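Local coordinates for 2-hydroxyisobutyryl-CoA synthetase (Aquincola tertiaricarbonis, PDB 6HDY), which belongs, as a CoA synthetase, to the ANL superfamily of AMP-binding enzymes, with a large N-terminal part and a smaller C-terminal domain, at residues S342-L347 against F367-D372; T324-H329 against M337-S342; L206-D211 against R233-N238. One frame throughout, in Å; residues are numbered along the deposited sequence.

Contacts 1 and 2 are neighbours in one antiparallel sheet. Strand 340-347 runs through both: contact 2 pairs it with strand 322-329, contact 1 with strand 366-369 on its other edge. Their centres are about 13 Å apart and they share Ser342, so the hairpin runs on, within one strand, into the part that carries the ligand-binding Asp344; Thr324 of contact 2 probably hydrogen-bonds to the carbonyl of that residue. Contact 3 comes first along the chain, followed by contact 2 and then contact 1. It joins two helices that accompany the parallel sheet and lies at the surface, its centre about 35 Å from that of contact 1 and about 40 Å from that of contact 2.

Contact 1. Residues S342-L347 against F367-D372; sequences SGDLTL and FGRIDD. With 8LQ ([[(2~{R},3~{S},4~{R},5~{R})-5-(6-aminopurin-9-yl)-3,4-bis(oxidanyl)oxolan-2-yl]methoxy-oxidanyl-phosphoryl] (3~{S})-3-oxidanylbutanoate), chain C.
Arg369 runs past Asp344 and the turn before it to the ribose of the bound 8LQ. Its CB lies 3.9 Å from Asp344 OD1, and CG, anti to the backbone N (chi1 -162°), passes 3.8 Å from Gly343 O. Bends at the next two torsions turn the chain toward the ligand. NE forms a long salt bridge with Asp344 OD1, which sits well out of the guanidinium plane, so only the charges attract and no N-H points at the oxygen. At the tip, NH2 makes a weak bond to Ser342 O at the edge of the group, while 8LQ O3' lies over one face, 2.8 Å from NH2. Asp344 takes the sugar from its own side: OD1 accepts from O2' and OD2 from O3', both at 2.6 Å. Each carboxylate oxygen thus holds one hydroxyl, which fixes the rotation of the group.

The backbones pair antiparallel. Leu345 N donates to Gly368 O and Phe367 N to Leu345 O, and Ile370 N closes on Gly343 O at 2.8 Å. A water links that same Gly343 carbonyl to the N and OD2 of Asp371. At the other end of the pairing, away from the ribose, Phe367 CD2 meets Leu345 CD2 at 4.0 Å, the side chains crossing obliquely, and Arg322 makes a cation-pi contact with the ring.

An aspartate gripping both ribose hydroxyls, with an arginine from the neighbouring strand of the sheet beside it, is characteristic of the nucleotide site of ANL enzymes; the GRIDD sequence resembles their A8 motif, where the hinge to the C-terminal domain lies.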
loop_
_atom_site.group_PDB
_atom_site.type_symbol
_atom_site.label_atom_id
_atom_site.label_comp_id
_atom_site.label_asym_id
_atom_site.label_seq_id
_atom_site.Cartn_x
_atom_site.Cartn_y
_atom_site.Cartn_z
ATOM N N SER A 342 -10.330 6.575 -24.114
ATOM C CA SER A 342 -9.038 6.288 -23.483
ATOM C C SER A 342 -7.967 7.256 -23.915
ATOM O O SER A 342 -7.130 7.644 -23.102
ATOM C CB SER A 342 -8.588 4.862 -23.776
ATOM O OG SER A 342 -8.213 4.730 -25.137
ATOM N N GLY A 343 -8.009 7.634 -25.188
ATOM C CA GLY A 343 -7.018 8.490 -25.823
ATOM C C GLY A 343 -5.792 7.685 -26.219
ATOM O O GLY A 343 -4.744 8.256 -26.520
ATOM N N ASP A 344 -5.919 6.338 -26.214
ATOM C CA ASP A 344 -4.844 5.405 -26.525
ATOM C C ASP A 344 -4.957 4.919 -27.947
ATOM O O ASP A 344 -5.983 5.139 -28.583
ATOM C CB ASP A 344 -4.859 4.228 -25.540
ATOM C CG ASP A 344 -4.572 4.645 -24.120
ATOM O OD1 ASP A 344 -3.613 5.407 -23.910
ATOM O OD2 ASP A 344 -5.300 4.201 -23.214
ATOM N N LEU A 345 -3.891 4.280 -28.464
ATOM C CA LEU A 345 -3.906 3.708 -29.796
ATOM C C LEU A 345 -3.685 2.205 -29.706
ATOM O O LEU A 345 -2.824 1.739 -28.956
ATOM C CB LEU A 345 -2.872 4.382 -30.722
ATOM C CG LEU A 345 -3.061 4.133 -32.202
ATOM C CD1 LEU A 345 -4.221 4.938 -32.755
ATOM C CD2 LEU A 345 -1.791 4.451 -32.979
ATOM N N THR A 346 -4.489 1.446 -30.457
ATOM C CA THR A 346 -4.374 -0.014 -30.527
ATOM C C THR A 346 -4.844 -0.511 -31.899
ATOM O O THR A 346 -5.323 0.265 -32.722
ATOM C CB THR A 346 -5.150 -0.693 -29.362
ATOM O OG1 THR A 346 -4.707 -2.042 -29.217
ATOM C CG2 THR A 346 -6.662 -0.680 -29.566
ATOM N N LEU A 347 -4.700 -1.811 -32.121
ATOM C CA LEU A 347 -5.194 -2.547 -33.267
ATOM C C LEU A 347 -5.947 -3.720 -32.650
ATOM O O LEU A 347 -5.448 -4.361 -31.712
ATOM C CB LEU A 347 -4.046 -3.060 -34.166
ATOM C CG LEU A 347 -4.488 -3.671 -35.508
ATOM C CD1 LEU A 347 -3.488 -3.374 -36.584
ATOM C CD2 LEU A 347 -4.668 -5.168 -35.413
ATOM N N PHE A 367 -0.275 0.551 -27.973
ATOM C CA PHE A 367 0.930 1.235 -28.437
ATOM C C PHE A 367 1.355 2.421 -27.574
ATOM O O PHE A 367 2.544 2.701 -27.444
ATOM C CB PHE A 367 0.765 1.657 -29.908
ATOM C CG PHE A 367 0.247 0.570 -30.831
ATOM C CD1 PHE A 367 0.880 -0.669 -30.900
ATOM C CD2 PHE A 367 -0.846 0.797 -31.653
ATOM C CE1 PHE A 367 0.413 -1.663 -31.765
ATOM C CE2 PHE A 367 -1.312 -0.200 -32.517
ATOM C CZ PHE A 367 -0.681 -1.425 -32.564
ATOM N N GLY A 368 0.380 3.113 -27.010
ATOM C CA GLY A 368 0.615 4.290 -26.184
ATOM C C GLY A 368 -0.528 5.271 -26.265
ATOM O O GLY A 368 -1.536 4.992 -26.913
ATOM N N ARG A 369 -0.372 6.415 -25.593
ATOM C CA ARG A 369 -1.331 7.524 -25.550
ATOM C C ARG A 369 -1.118 8.346 -26.816
ATOM O O ARG A 369 0.025 8.688 -27.137
ATOM C CB ARG A 369 -1.080 8.374 -24.287
ATOM C CG ARG A 369 -2.234 9.271 -23.882
ATOM C CD ARG A 369 -2.387 9.341 -22.374
ATOM N NE ARG A 369 -3.616 8.681 -21.922
ATOM C CZ ARG A 369 -3.860 8.338 -20.660
ATOM N NH1 ARG A 369 -2.958 8.580 -19.713
ATOM N NH2 ARG A 369 -5.001 7.737 -20.336
ATOM N N ILE A 370 -2.198 8.633 -27.565
ATOM C CA ILE A 370 -2.116 9.414 -28.801
ATOM C C ILE A 370 -1.363 10.748 -28.577
ATOM O O ILE A 370 -0.593 11.152 -29.447
ATOM C CB ILE A 370 -3.505 9.589 -29.470
ATOM C CG1 ILE A 370 -4.053 8.226 -29.950
ATOM C CG2 ILE A 370 -3.460 10.616 -30.641
ATOM C CD1 ILE A 370 -5.518 8.215 -30.287
ATOM N N ASP A 371 -1.519 11.373 -27.385
ATOM C CA ASP A 371 -0.869 12.645 -27.037
ATOM C C ASP A 371 0.645 12.526 -26.820
ATOM O O ASP A 371 1.370 13.523 -26.926
ATOM C CB ASP A 371 -1.559 13.316 -25.832
ATOM C CG ASP A 371 -2.725 14.180 -26.248
ATOM O OD1 ASP A 371 -2.505 15.145 -27.015
ATOM O OD2 ASP A 371 -3.860 13.892 -25.816
ATOM N N ASP A 372 1.122 11.318 -26.528
ATOM C CA ASP A 372 2.543 11.069 -26.313
ATOM C C ASP A 372 3.334 11.053 -27.625
ATOM O O ASP A 372 4.552 11.293 -27.614
ATOM C CB ASP A 372 2.761 9.778 -25.515
ATOM C CG ASP A 372 2.366 9.897 -24.055
ATOM O OD1 ASP A 372 2.080 11.040 -23.601
ATOM O OD2 ASP A 372 2.340 8.850 -23.358
HETATM N N9 8LQ C . -1.657 1.722 -19.966
HETATM C C8 8LQ C . -2.156 1.034 -18.927
HETATM N N7 8LQ C . -1.997 -0.265 -19.160
HETATM C C5 8LQ C . -1.417 -0.394 -20.365
HETATM C C6 8LQ C . -0.978 -1.457 -21.075
HETATM N N6 8LQ C . -1.175 -2.668 -20.579
HETATM N N1 8LQ C . -0.388 -1.314 -22.277
HETATM C C2 8LQ C . -0.174 -0.041 -22.812
HETATM N N3 8LQ C . -0.564 1.039 -22.034
HETATM C C4 8LQ C . -1.201 0.844 -20.855
HETATM C CAA 8LQ C . -4.739 0.925 -13.127
HETATM C CAZ 8LQ C . -4.038 0.148 -14.273
HETATM O OAE 8LQ C . -2.683 -0.109 -13.918
HETATM C CAL 8LQ C . -4.057 0.920 -15.607
HETATM C CAS 8LQ C . -3.437 2.313 -15.439
HETATM O OAC 8LQ C . -2.217 2.441 -15.402
HETATM O OAQ 8LQ C . -4.340 3.343 -15.254
HETATM P PBC 8LQ C . -3.932 4.887 -15.351
HETATM O OAH 8LQ C . -2.918 5.108 -14.149
HETATM O OAD 8LQ C . -5.086 5.802 -15.301
HETATM O "O5'" 8LQ C . -3.206 5.011 -16.749
HETATM C "C5'" 8LQ C . -3.923 4.535 -17.886
HETATM C "C4'" 8LQ C . -3.073 4.696 -19.120
HETATM O "O4'" 8LQ C . -1.844 3.937 -18.960
HETATM C "C3'" 8LQ C . -3.792 4.054 -20.229
HETATM O "O3'" 8LQ C . -4.733 4.989 -20.828
HETATM C "C2'" 8LQ C . -2.631 3.704 -21.162
HETATM O "O2'" 8LQ C . -2.110 4.906 -21.856
HETATM C "C1'" 8LQ C . -1.604 3.207 -20.172
HETATM O O HOH W 1 -4.164 11.037 -25.825
#

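Contact 2. Residues T324-H329 against M337-S342; sequences TPVYTH and MIRLLS
Pro325 O is gripped twice by Ser342. The backbone N approaches almost straight on at 3.0 Å, and the hydroxyl OG donates at 2.7 Å in the carbonyl plane, onto a lone pair. With chi1 at 71°, OG is folded between the backbone N and the carbonyl carbon, which brings it back over the chain to this oxygen; it also accepts from Asp344 N. The pairing continues with Tyr327, whose N donates to Leu340 O and whose O receives Leu340 N.

Strands 322-329 and 340-347 form a beta hairpin, and the regular ladder is interrupted by a G1 beta bulge: Arg339 and Leu340 both face Tyr327. Arg339 takes a left-handed backbone conformation (phi 63°), and its N is bonded to Thr328 OG1 at 2.8 Å, so a threonine hydroxyl serves as acceptor where the ladder is irregular. Its side chain leaves the hairpin, with Val326 CG1 over one face of the guanidinium, which is held by Glu307 and the carbonyls of Val92 and Met314.

Toward the loop end, His329 N donates to Met337 O, and Met337 N returns a bond of 2.9 Å to His329 ND1. The N-H arrives at the ring edge, only 5° out of its plane. Because ND1 accepts and NE2 bonds to Ser282 O, the ring is probably neutral with its proton on NE2. On the face carrying Val326 and Leu341, the latter's CD1 meets Thr324 CG2 at 3.6 Å, the side chains crossing at about a right angle. Tyr327 points to the other face, with CE2 3.8 Å from Ser342 CB.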
loop_
_atom_site.group_PDB
_atom_site.type_symbol
_atom_site.label_atom_id
_atom_site.label_comp_id
_atom_site.label_asym_id
_atom_site.label_seq_id
_atom_site.Cartn_x
_atom_site.Cartn_y
_atom_site.Cartn_z
ATOM N N THR A 324 -8.837 4.001 -31.366
ATOM C CA THR A 324 -8.763 4.324 -29.955
ATOM C C THR A 324 -9.758 3.524 -29.110
ATOM O O THR A 324 -10.950 3.534 -29.401
ATOM C CB THR A 324 -8.859 5.854 -29.696
ATOM O OG1 THR A 324 -8.511 6.091 -28.331
ATOM C CG2 THR A 324 -10.241 6.444 -29.987
ATOM N N PRO A 325 -9.297 2.862 -28.033
ATOM C CA PRO A 325 -10.245 2.164 -27.141
ATOM C C PRO A 325 -11.206 3.119 -26.410
ATOM O O PRO A 325 -10.806 4.145 -25.835
ATOM C CB PRO A 325 -9.328 1.424 -26.161
ATOM C CG PRO A 325 -7.965 1.374 -26.845
ATOM C CD PRO A 325 -7.902 2.675 -27.581
ATOM N N VAL A 326 -12.496 2.795 -26.492
ATOM C CA VAL A 326 -13.617 3.492 -25.850
ATOM C C VAL A 326 -14.245 2.394 -24.994
ATOM O O VAL A 326 -14.488 1.292 -25.506
ATOM C CB VAL A 326 -14.602 4.144 -26.872
ATOM C CG1 VAL A 326 -15.922 4.574 -26.211
ATOM C CG2 VAL A 326 -13.950 5.324 -27.594
ATOM N N TYR A 327 -14.427 2.664 -23.671
ATOM C CA TYR A 327 -14.877 1.640 -22.733
ATOM C C TYR A 327 -16.162 1.944 -22.004
ATOM O O TYR A 327 -16.418 3.093 -21.650
ATOM C CB TYR A 327 -13.796 1.367 -21.678
ATOM C CG TYR A 327 -12.412 1.021 -22.178
ATOM C CD1 TYR A 327 -12.101 -0.273 -22.599
ATOM C CD2 TYR A 327 -11.377 1.952 -22.119
ATOM C CE1 TYR A 327 -10.799 -0.624 -22.966
ATOM C CE2 TYR A 327 -10.068 1.607 -22.464
ATOM C CZ TYR A 327 -9.787 0.319 -22.894
ATOM O OH TYR A 327 -8.508 -0.019 -23.264
ATOM N N THR A 328 -16.937 0.875 -21.708
ATOM C CA THR A 328 -18.181 0.943 -20.943
ATOM C C THR A 328 -18.249 -0.180 -19.905
ATOM O O THR A 328 -18.108 -1.354 -20.258
ATOM C CB THR A 328 -19.430 0.972 -21.861
ATOM O OG1 THR A 328 -19.346 2.081 -22.768
ATOM C CG2 THR A 328 -20.733 1.053 -21.065
ATOM N N HIS A 329 -18.488 0.198 -18.626
ATOM C CA HIS A 329 -18.713 -0.718 -17.508
ATOM C C HIS A 329 -20.032 -1.452 -17.680
ATOM O O HIS A 329 -21.075 -0.815 -17.898
ATOM C CB HIS A 329 -18.780 0.041 -16.142
ATOM C CG HIS A 329 -17.438 0.429 -15.595
ATOM N ND1 HIS A 329 -17.119 1.752 -15.324
ATOM C CD2 HIS A 329 -16.387 -0.352 -15.254
ATOM C CE1 HIS A 329 -15.886 1.732 -14.846
ATOM N NE2 HIS A 329 -15.401 0.489 -14.796
ATOM N N MET A 337 -18.622 4.202 -15.918
ATOM C CA MET A 337 -18.080 4.858 -17.104
ATOM C C MET A 337 -18.793 4.334 -18.335
ATOM O O MET A 337 -18.789 3.125 -18.580
ATOM C CB MET A 337 -16.569 4.605 -17.244
ATOM C CG MET A 337 -15.689 5.260 -16.197
ATOM S SD MET A 337 -15.743 7.053 -16.002
ATOM C CE MET A 337 -15.934 7.596 -17.523
ATOM N N ILE A 338 -19.456 5.235 -19.070
ATOM C CA ILE A 338 -20.197 4.862 -20.275
ATOM C C ILE A 338 -19.574 5.565 -21.465
ATOM O O ILE A 338 -19.742 6.770 -21.656
ATOM C CB ILE A 338 -21.742 5.068 -20.169
ATOM C CG1 ILE A 338 -22.304 4.421 -18.882
ATOM C CG2 ILE A 338 -22.444 4.510 -21.415
ATOM C CD1 ILE A 338 -23.655 4.868 -18.510
ATOM N N ARG A 339 -18.858 4.787 -22.261
ATOM C CA ARG A 339 -18.148 5.236 -23.447
ATOM C C ARG A 339 -17.063 6.242 -23.078
ATOM O O ARG A 339 -17.008 7.338 -23.623
ATOM C CB ARG A 339 -19.116 5.720 -24.565
ATOM C CG ARG A 339 -19.638 4.539 -25.340
ATOM C CD ARG A 339 -20.616 4.834 -26.453
ATOM N NE ARG A 339 -20.188 5.868 -27.393
ATOM C CZ ARG A 339 -19.439 5.668 -28.472
ATOM N NH1 ARG A 339 -18.948 4.462 -28.737
ATOM N NH2 ARG A 339 -19.154 6.675 -29.281
ATOM N N LEU A 340 -16.184 5.860 -22.145
ATOM C CA LEU A 340 -15.037 6.710 -21.805
ATOM C C LEU A 340 -13.953 6.543 -22.873
ATOM O O LEU A 340 -13.555 5.419 -23.205
ATOM C CB LEU A 340 -14.466 6.438 -20.393
ATOM C CG LEU A 340 -13.146 7.149 -19.968
ATOM C CD1 LEU A 340 -13.351 8.658 -19.769
ATOM C CD2 LEU A 340 -12.567 6.522 -18.693
ATOM N N LEU A 341 -13.516 7.687 -23.419
ATOM C CA LEU A 341 -12.466 7.794 -24.417
ATOM C C LEU A 341 -11.104 7.593 -23.706
ATOM O O LEU A 341 -10.796 8.317 -22.765
ATOM C CB LEU A 341 -12.558 9.173 -25.108
ATOM C CG LEU A 341 -11.434 9.563 -26.091
ATOM C CD1 LEU A 341 -11.350 8.586 -27.257
ATOM C CD2 LEU A 341 -11.650 10.971 -26.623
ATOM N N SER A 342 -10.330 6.575 -24.114
ATOM C CA SER A 342 -9.038 6.288 -23.483
ATOM C C SER A 342 -7.967 7.256 -23.915
ATOM O O SER A 342 -7.130 7.644 -23.102
ATOM C CB SER A 342 -8.588 4.862 -23.776
ATOM O OG SER A 342 -8.213 4.730 -25.137
#

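Contact 3. Residues L206-D211 against R233-N238; sequences LVQWLD and REEKLN
The Gln208 amide and the Asp211 carboxylate both turn a face to Leu237, one to each of its methyls. CD1 sits over the amide, 3.6 Å from NE2 and almost equally far from CD and OE1, and CD2 sits over the carboxylate, 3.8 Å from Asp211 CG. From the same side of the amide as CD1, but obliquely, Glu235 CG comes within 3.9 Å of Gln208 NE2.

Leu237 is placed by a Schellman motif that ends helix 222-234. Lys236, with positive phi, is its C-prime residue; its N bonds to Arg233 O, and Leu237 N reaches back to Ala232 O. The reversal swings the leucine across to helix 202-213. Helices 202-213 and 222-234 are successive in the alpha/beta part of the fold, joined through strand 217-220 of the parallel sheet. Leu206 and Leu210 continue the packing inward onto Leu228, while Trp209 turns elsewhere, onto Leu174 of the second subunit.

Across this surface contact the interactions are van der Waals in kind, apolar between Val207 CG2 and Leu237 CD1 at 3.9 Å and otherwise through aliphatic and flat parts of Gln208, Asp211 and Glu235. Gln208 is bent at chi2 (-62°), which folds its amide back toward Leu237. Val207, one turn before Asp211, faces Glu235 and Leu237: its CG2 is 4.0 Å from Glu235 CB, and Leu237 CD1 rests 3.7 Å from Val207 O, the carbonyl that accepts Asp211 N.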
loop_
_atom_site.group_PDB
_atom_site.type_symbol
_atom_site.label_atom_id
_atom_site.label_comp_id
_atom_site.label_asym_id
_atom_site.label_seq_id
_atom_site.Cartn_x
_atom_site.Cartn_y
_atom_site.Cartn_z
ATOM N N LEU A 206 13.000 -6.620 -1.526
ATOM C CA LEU A 206 12.097 -7.442 -2.328
ATOM C C LEU A 206 12.774 -8.637 -2.947
ATOM O O LEU A 206 12.219 -9.722 -2.896
ATOM C CB LEU A 206 11.392 -6.614 -3.425
ATOM C CG LEU A 206 10.323 -7.356 -4.293
ATOM C CD1 LEU A 206 9.302 -8.149 -3.406
ATOM C CD2 LEU A 206 9.556 -6.350 -5.154
ATOM N N VAL A 207 13.940 -8.440 -3.572
ATOM C CA VAL A 207 14.678 -9.523 -4.221
ATOM C C VAL A 207 14.995 -10.634 -3.205
ATOM O O VAL A 207 14.816 -11.809 -3.536
ATOM C CB VAL A 207 15.910 -9.062 -5.059
ATOM C CG1 VAL A 207 15.456 -8.227 -6.253
ATOM C CG2 VAL A 207 16.935 -8.296 -4.220
ATOM N N GLN A 208 15.349 -10.260 -1.949
ATOM C CA GLN A 208 15.570 -11.225 -0.865
ATOM C C GLN A 208 14.277 -11.974 -0.558
ATOM O O GLN A 208 14.333 -13.194 -0.431
ATOM C CB GLN A 208 16.121 -10.555 0.414
ATOM C CG GLN A 208 17.533 -9.962 0.282
ATOM C CD GLN A 208 18.638 -10.971 -0.037
ATOM O OE1 GLN A 208 18.505 -12.207 0.128
ATOM N NE2 GLN A 208 19.767 -10.452 -0.510
ATOM N N TRP A 209 13.101 -11.255 -0.484
ATOM C CA TRP A 209 11.802 -11.880 -0.237
ATOM C C TRP A 209 11.388 -12.814 -1.351
ATOM O O TRP A 209 10.802 -13.847 -1.066
ATOM C CB TRP A 209 10.692 -10.841 0.040
ATOM C CG TRP A 209 10.698 -10.358 1.452
ATOM C CD1 TRP A 209 11.478 -9.367 1.972
ATOM C CD2 TRP A 209 9.918 -10.864 2.537
ATOM N NE1 TRP A 209 11.228 -9.217 3.309
ATOM C CE2 TRP A 209 10.276 -10.127 3.689
ATOM C CE3 TRP A 209 8.914 -11.841 2.646
ATOM C CZ2 TRP A 209 9.698 -10.365 4.941
ATOM C CZ3 TRP A 209 8.330 -12.054 3.885
ATOM C CH2 TRP A 209 8.738 -11.341 5.013
ATOM N N LEU A 210 11.684 -12.464 -2.617
ATOM C CA LEU A 210 11.349 -13.299 -3.783
ATOM C C LEU A 210 12.214 -14.570 -3.821
ATOM O O LEU A 210 11.731 -15.632 -4.230
ATOM C CB LEU A 210 11.515 -12.520 -5.096
ATOM C CG LEU A 210 10.702 -11.219 -5.253
ATOM C CD1 LEU A 210 11.229 -10.410 -6.412
ATOM C CD2 LEU A 210 9.225 -11.489 -5.431
ATOM N N ASP A 211 13.491 -14.454 -3.401
ATOM C CA ASP A 211 14.429 -15.574 -3.323
ATOM C C ASP A 211 13.996 -16.525 -2.205
ATOM O O ASP A 211 14.027 -17.734 -2.400
ATOM C CB ASP A 211 15.858 -15.063 -3.069
ATOM C CG ASP A 211 16.943 -16.127 -3.232
ATOM O OD1 ASP A 211 17.297 -16.442 -4.393
ATOM O OD2 ASP A 211 17.475 -16.594 -2.202
ATOM N N ARG A 233 20.638 -8.779 -9.570
ATOM C CA ARG A 233 22.017 -9.012 -9.956
ATOM C C ARG A 233 22.979 -8.167 -9.101
ATOM O O ARG A 233 23.884 -8.758 -8.533
ATOM C CB ARG A 233 22.204 -8.853 -11.466
ATOM C CG ARG A 233 21.468 -9.958 -12.242
ATOM C CD ARG A 233 21.723 -9.914 -13.734
ATOM N NE ARG A 233 21.065 -8.783 -14.391
ATOM C CZ ARG A 233 19.890 -8.860 -15.008
ATOM N NH1 ARG A 233 19.236 -10.015 -15.067
ATOM N NH2 ARG A 233 19.360 -7.781 -15.575
ATOM N N GLU A 234 22.714 -6.852 -8.870
ATOM C CA GLU A 234 23.542 -6.016 -7.971
ATOM C C GLU A 234 23.646 -6.639 -6.559
ATOM O O GLU A 234 24.688 -6.527 -5.913
ATOM C CB GLU A 234 22.965 -4.599 -7.834
ATOM C CG GLU A 234 23.284 -3.657 -8.985
ATOM C CD GLU A 234 22.612 -2.293 -8.939
ATOM O OE1 GLU A 234 21.410 -2.218 -8.585
ATOM O OE2 GLU A 234 23.278 -1.302 -9.317
ATOM N N GLU A 235 22.558 -7.308 -6.108
ATOM C CA GLU A 235 22.408 -7.977 -4.810
ATOM C C GLU A 235 22.926 -9.431 -4.811
ATOM O O GLU A 235 22.689 -10.173 -3.849
ATOM C CB GLU A 235 20.928 -7.919 -4.379
ATOM C CG GLU A 235 20.718 -7.568 -2.922
ATOM C CD GLU A 235 21.158 -6.190 -2.472
ATOM O OE1 GLU A 235 21.419 -5.319 -3.334
ATOM O OE2 GLU A 235 21.215 -5.975 -1.240
ATOM N N LYS A 236 23.644 -9.817 -5.895
ATOM C CA LYS A 236 24.259 -11.134 -6.147
ATOM C C LYS A 236 23.235 -12.313 -6.073
ATOM O O LYS A 236 23.585 -13.436 -5.692
ATOM C CB LYS A 236 25.507 -11.363 -5.260
ATOM C CG LYS A 236 26.753 -10.611 -5.754
ATOM C CD LYS A 236 27.946 -10.769 -4.808
ATOM C CE LYS A 236 29.068 -9.794 -5.100
ATOM N NZ LYS A 236 30.213 -9.967 -4.161
ATOM N N LEU A 237 21.981 -12.042 -6.496
ATOM C CA LEU A 237 20.900 -13.021 -6.580
ATOM C C LEU A 237 20.539 -13.195 -8.047
ATOM O O LEU A 237 20.629 -12.236 -8.820
ATOM C CB LEU A 237 19.653 -12.582 -5.780
ATOM C CG LEU A 237 19.781 -12.432 -4.252
ATOM C CD1 LEU A 237 18.559 -11.746 -3.681
ATOM C CD2 LEU A 237 19.971 -13.781 -3.557
ATOM N N ASN A 238 20.138 -14.404 -8.441
ATOM C CA ASN A 238 19.771 -14.685 -9.825
ATOM C C ASN A 238 18.248 -14.698 -9.900
ATOM O O ASN A 238 17.624 -15.505 -9.205
ATOM C CB ASN A 238 20.403 -16.005 -10.306
ATOM C CG ASN A 238 20.361 -16.219 -11.796
ATOM O OD1 ASN A 238 19.324 -16.040 -12.456
ATOM N ND2 ASN A 238 21.475 -16.690 -12.352
#